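Local coordinates for ABC transporter substrate-binding protein-branched chain amino acid transport (Streptococcus pneumoniae, PDB 4GNR), which binds isoleucine and probably delivers branched-chain amino acids to an ABC transporter for uptake into the cell, at residues Asn247-Ser252 with Met337-Asn342. Numbering follows the deposited sequence.
Sequences NIYFIS and MMTMNN
The Phe250 ring meets two methionines of the neighbouring antiparallel strand in different ways. Met338 sets CB over one face, 4.0 Å from the ring centroid and 13° off the normal, a CH-pi contact displaced toward the rim. Met340 instead reaches the ring edge: its chain runs extended until the last torsion, which turns CE to 3.8 Å from Phe250 CE1. With CG between the backbone N and the carbonyl carbon (chi1 56°), the Phe250 ring swings toward the 337-341 strand and into this position. Beyond it, Met338 CG packs on Ser252 CB at 3.7 Å, while Ser252 OG is hydrogen-bonded to Asn232 OD1 and Phe254 O.

On the other face of the sheet, Tyr249 and Thr339 run side by side, Thr339 OG1 meeting the ring obliquely at CE2. Met337 curls back, laying SD against the Phe250 backbone, and its CE touches Ile251 CG1. A water links Tyr249 OH with Asn341 ND2, which also bonds Glu346.

Two hydrogen-bonded pairs, Ile248-Met340 and Phe250-Met338, join the backbones; the straightest link is Met338 N to Phe250 O (2.8 Å, 176°). At the end of the ladder Asn247 N gives a 2.9 Å hydrogen bond to Asn341 OD1, approaching from above the plane of that side-chain amide. There Asn247 and Ile248 both face Met340, a G1 beta bulge. The pairing marks where the parallel strands of one lobe's sheet give way to antiparallel 335-341, within the two-lobed periplasmic-binding-protein fold that holds isoleucine.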
ATOM      1  N   ASN A 247     -19.830  -2.630   8.262  1.00 10.47           N
ATOM      2  CA  ASN A 247     -19.917  -3.792   7.378  1.00  9.89           C
ATOM      3  C   ASN A 247     -18.906  -3.608   6.206  1.00  9.06           C
ATOM      4  O   ASN A 247     -19.198  -3.866   5.043  1.00  9.98           O
ATOM      5  CB  ASN A 247     -21.341  -3.995   6.901  1.00 10.67           C
ATOM      6  CG  ASN A 247     -21.744  -5.454   6.856  1.00 11.80           C
ATOM      7  OD1 ASN A 247     -21.033  -6.320   7.379  1.00 14.09           O
ATOM      8  ND2 ASN A 247     -22.923  -5.731   6.307  1.00 13.95           N
ATOM      9  N   ILE A 248     -17.718  -3.140   6.577  1.00  8.63           N
ATOM     10  CA  ILE A 248     -16.600  -2.916   5.660  1.00  8.44           C
ATOM     11  C   ILE A 248     -15.515  -3.964   5.951  1.00  8.13           C
ATOM     12  O   ILE A 248     -15.206  -4.245   7.107  1.00  9.53           O
ATOM     13  CB  ILE A 248     -15.980  -1.501   5.808  1.00  9.07           C
ATOM     14  CG1 ILE A 248     -17.021  -0.388   5.722  1.00 10.19           C
ATOM     15  CG2 ILE A 248     -14.855  -1.283   4.817  1.00 11.60           C
ATOM     16  CD1 ILE A 248     -17.832  -0.343   4.461  1.00 12.10           C
ATOM     17  N   TYR A 249     -14.961  -4.535   4.892  1.00  8.21           N
ATOM     18  CA  TYR A 249     -13.898  -5.534   4.999  1.00  7.81           C
ATOM     19  C   TYR A 249     -12.814  -5.154   4.018  1.00  7.66           C
ATOM     20  O   TYR A 249     -13.136  -4.763   2.897  1.00  8.91           O
ATOM     21  CB  TYR A 249     -14.430  -6.928   4.660  1.00  8.77           C
ATOM     22  CG  TYR A 249     -15.542  -7.358   5.587  1.00  9.18           C
ATOM     23  CD1 TYR A 249     -16.856  -6.955   5.346  1.00 10.54           C
ATOM     24  CD2 TYR A 249     -15.286  -8.141   6.698  1.00 10.37           C
ATOM     25  CE1 TYR A 249     -17.886  -7.294   6.203  1.00 11.52           C
ATOM     26  CE2 TYR A 249     -16.306  -8.518   7.557  1.00 12.51           C
ATOM     27  CZ  TYR A 249     -17.608  -8.094   7.305  1.00 13.15           C
ATOM     28  OH  TYR A 249     -18.643  -8.451   8.156  1.00 16.55           O
ATOM     29  N   PHE A 250     -11.549  -5.253   4.406  1.00  6.91           N
ATOM     30  CA  PHE A 250     -10.481  -4.930   3.447  1.00  7.14           C
ATOM     31  C   PHE A 250      -9.158  -5.580   3.832  1.00  6.48           C
ATOM     32  O   PHE A 250      -8.889  -5.900   4.992  1.00  6.86           O
ATOM     33  CB  PHE A 250     -10.282  -3.400   3.274  1.00  6.97           C
ATOM     34  CG  PHE A 250      -9.998  -2.665   4.559  1.00  7.18           C
ATOM     35  CD1 PHE A 250     -11.042  -2.161   5.319  1.00  8.26           C
ATOM     36  CD2 PHE A 250      -8.698  -2.448   5.005  1.00  7.80           C
ATOM     37  CE1 PHE A 250     -10.802  -1.479   6.488  1.00  9.40           C
ATOM     38  CE2 PHE A 250      -8.457  -1.766   6.182  1.00  8.52           C
ATOM     39  CZ  PHE A 250      -9.512  -1.283   6.926  1.00  9.11           C
ATOM     40  N   ILE A 251      -8.315  -5.738   2.819  1.00  6.64           N
ATOM     41  CA  ILE A 251      -7.007  -6.325   2.994  1.00  7.07           C
ATOM     42  C   ILE A 251      -6.013  -5.333   3.577  1.00  6.53           C
ATOM     43  O   ILE A 251      -5.972  -4.161   3.185  1.00  7.15           O
ATOM     44  CB  ILE A 251      -6.455  -6.824   1.636  1.00  7.76           C
ATOM     45  CG1 ILE A 251      -7.354  -7.944   1.128  1.00 10.47           C
ATOM     46  CG2 ILE A 251      -5.008  -7.291   1.768  1.00  9.99           C
ATOM     47  CD1 ILE A 251      -6.929  -8.559  -0.155  1.00 11.08           C
ATOM     48  N   SER A 252      -5.201  -5.821   4.519  1.00  7.25           N
ATOM     49  CA  SER A 252      -4.138  -5.026   5.101  1.00  7.47           C
ATOM     50  C   SER A 252      -2.900  -5.898   5.273  1.00  7.24           C
ATOM     51  O   SER A 252      -2.964  -7.106   5.379  1.00  9.38           O
ATOM     52  CB  SER A 252      -4.537  -4.439   6.444  1.00  7.99           C
ATOM     53  OG  SER A 252      -3.522  -3.606   6.945  1.00 11.44           O
ATOM     54  N   MET A 337      -7.475  -9.812   6.575  1.00  7.87           N
ATOM     55  CA  MET A 337      -8.757  -9.235   6.164  1.00  7.92           C
ATOM     56  C   MET A 337      -9.257  -8.556   7.449  1.00  7.43           C
ATOM     57  O   MET A 337      -9.440  -9.208   8.488  1.00  8.99           O
ATOM     58  CB  MET A 337      -9.767 -10.241   5.673  1.00  8.48           C
ATOM     59  CG  MET A 337     -11.024  -9.550   5.142  1.00  8.85           C
ATOM     60  SD  MET A 337     -10.801  -8.579   3.630  1.00  8.97           S
ATOM     61  CE  MET A 337     -10.689  -9.894   2.393  1.00 11.78           C
ATOM     62  N   MET A 338      -9.440  -7.245   7.371  1.00  7.66           N
ATOM     63  CA  MET A 338      -9.892  -6.419   8.476  1.00  7.90           C
ATOM     64  C   MET A 338     -11.412  -6.290   8.436  1.00  8.04           C
ATOM     65  O   MET A 338     -11.990  -6.132   7.377  1.00  9.03           O
ATOM     66  CB  MET A 338      -9.288  -4.996   8.350  1.00  8.49           C
ATOM     67  CG  MET A 338      -7.796  -4.977   8.091  1.00 10.31           C
ATOM     68  SD  MET A 338      -6.809  -5.581   9.460  1.00 14.71           S
ATOM     69  CE  MET A 338      -6.236  -4.045  10.165  1.00 21.50           C
ATOM     70  N   THR A 339     -12.040  -6.368   9.608  1.00  8.69           N
ATOM     71  CA  THR A 339     -13.481  -6.167   9.791  1.00  9.67           C
ATOM     72  C   THR A 339     -13.638  -4.792  10.469  1.00  9.47           C
ATOM     73  O   THR A 339     -13.114  -4.577  11.567  1.00 10.83           O
ATOM     74  CB  THR A 339     -14.092  -7.215  10.719  1.00 11.01           C
ATOM     75  OG1 THR A 339     -14.000  -8.502  10.103  1.00 12.03           O
ATOM     76  CG2 THR A 339     -15.583  -6.906  11.001  1.00 14.10           C
ATOM     77  N   MET A 340     -14.370  -3.897   9.815  1.00  9.21           N
ATOM     78  CA  MET A 340     -14.586  -2.546  10.303  1.00  9.48           C
ATOM     79  C   MET A 340     -16.058  -2.213  10.523  1.00 10.07           C
ATOM     80  O   MET A 340     -16.900  -2.464   9.661  1.00 10.75           O
ATOM     81  CB  MET A 340     -13.973  -1.532   9.305  1.00  9.49           C
ATOM     82  CG  MET A 340     -14.346  -0.065   9.559  1.00  9.90           C
ATOM     83  SD  MET A 340     -13.581   1.101   8.398  1.00 10.35           S
ATOM     84  CE  MET A 340     -11.891   1.132   9.003  1.00 11.00           C
ATOM     85  N   ASN A 341     -16.333  -1.631  11.689  1.00 10.59           N
ATOM     86  CA  ASN A 341     -17.676  -1.159  12.060  1.00 11.41           C
ATOM     87  C   ASN A 341     -17.496   0.182  12.767  1.00 11.84           C
ATOM     88  O   ASN A 341     -16.586   0.355  13.568  1.00 13.04           O
ATOM     89  CB  ASN A 341     -18.473  -2.157  12.889  1.00 12.32           C
ATOM     90  CG  ASN A 341     -18.947  -3.306  12.060  1.00 13.44           C
ATOM     91  OD1 ASN A 341     -19.708  -3.116  11.115  1.00 14.57           O
ATOM     92  ND2 ASN A 341     -18.520  -4.514  12.407  1.00 16.24           N
ATOM     93  N   ASN A 342     -18.379   1.116  12.440  0.50 12.62           N
ATOM     94  CA  ASN A 342     -18.354   2.469  13.004  0.50 13.42           C
ATOM     95  C   ASN A 342     -16.970   3.126  12.774  0.50 13.18           C
ATOM     96  O   ASN A 342     -16.499   3.922  13.588  0.50 14.70           O
ATOM     97  CB  ASN A 342     -18.723   2.438  14.495  0.50 14.34           C
ATOM     98  CG  ASN A 342     -19.041   3.816  15.067  0.50 16.74           C
ATOM     99  OD1 ASN A 342     -19.474   4.720  14.351  0.50 20.41           O
ATOM    100  ND2 ASN A 342     -18.896   3.953  16.379  0.50 19.13           N
TER
HETATM  101  O   HOH W   1     -19.183  -6.693  10.570  1.00 27.77           O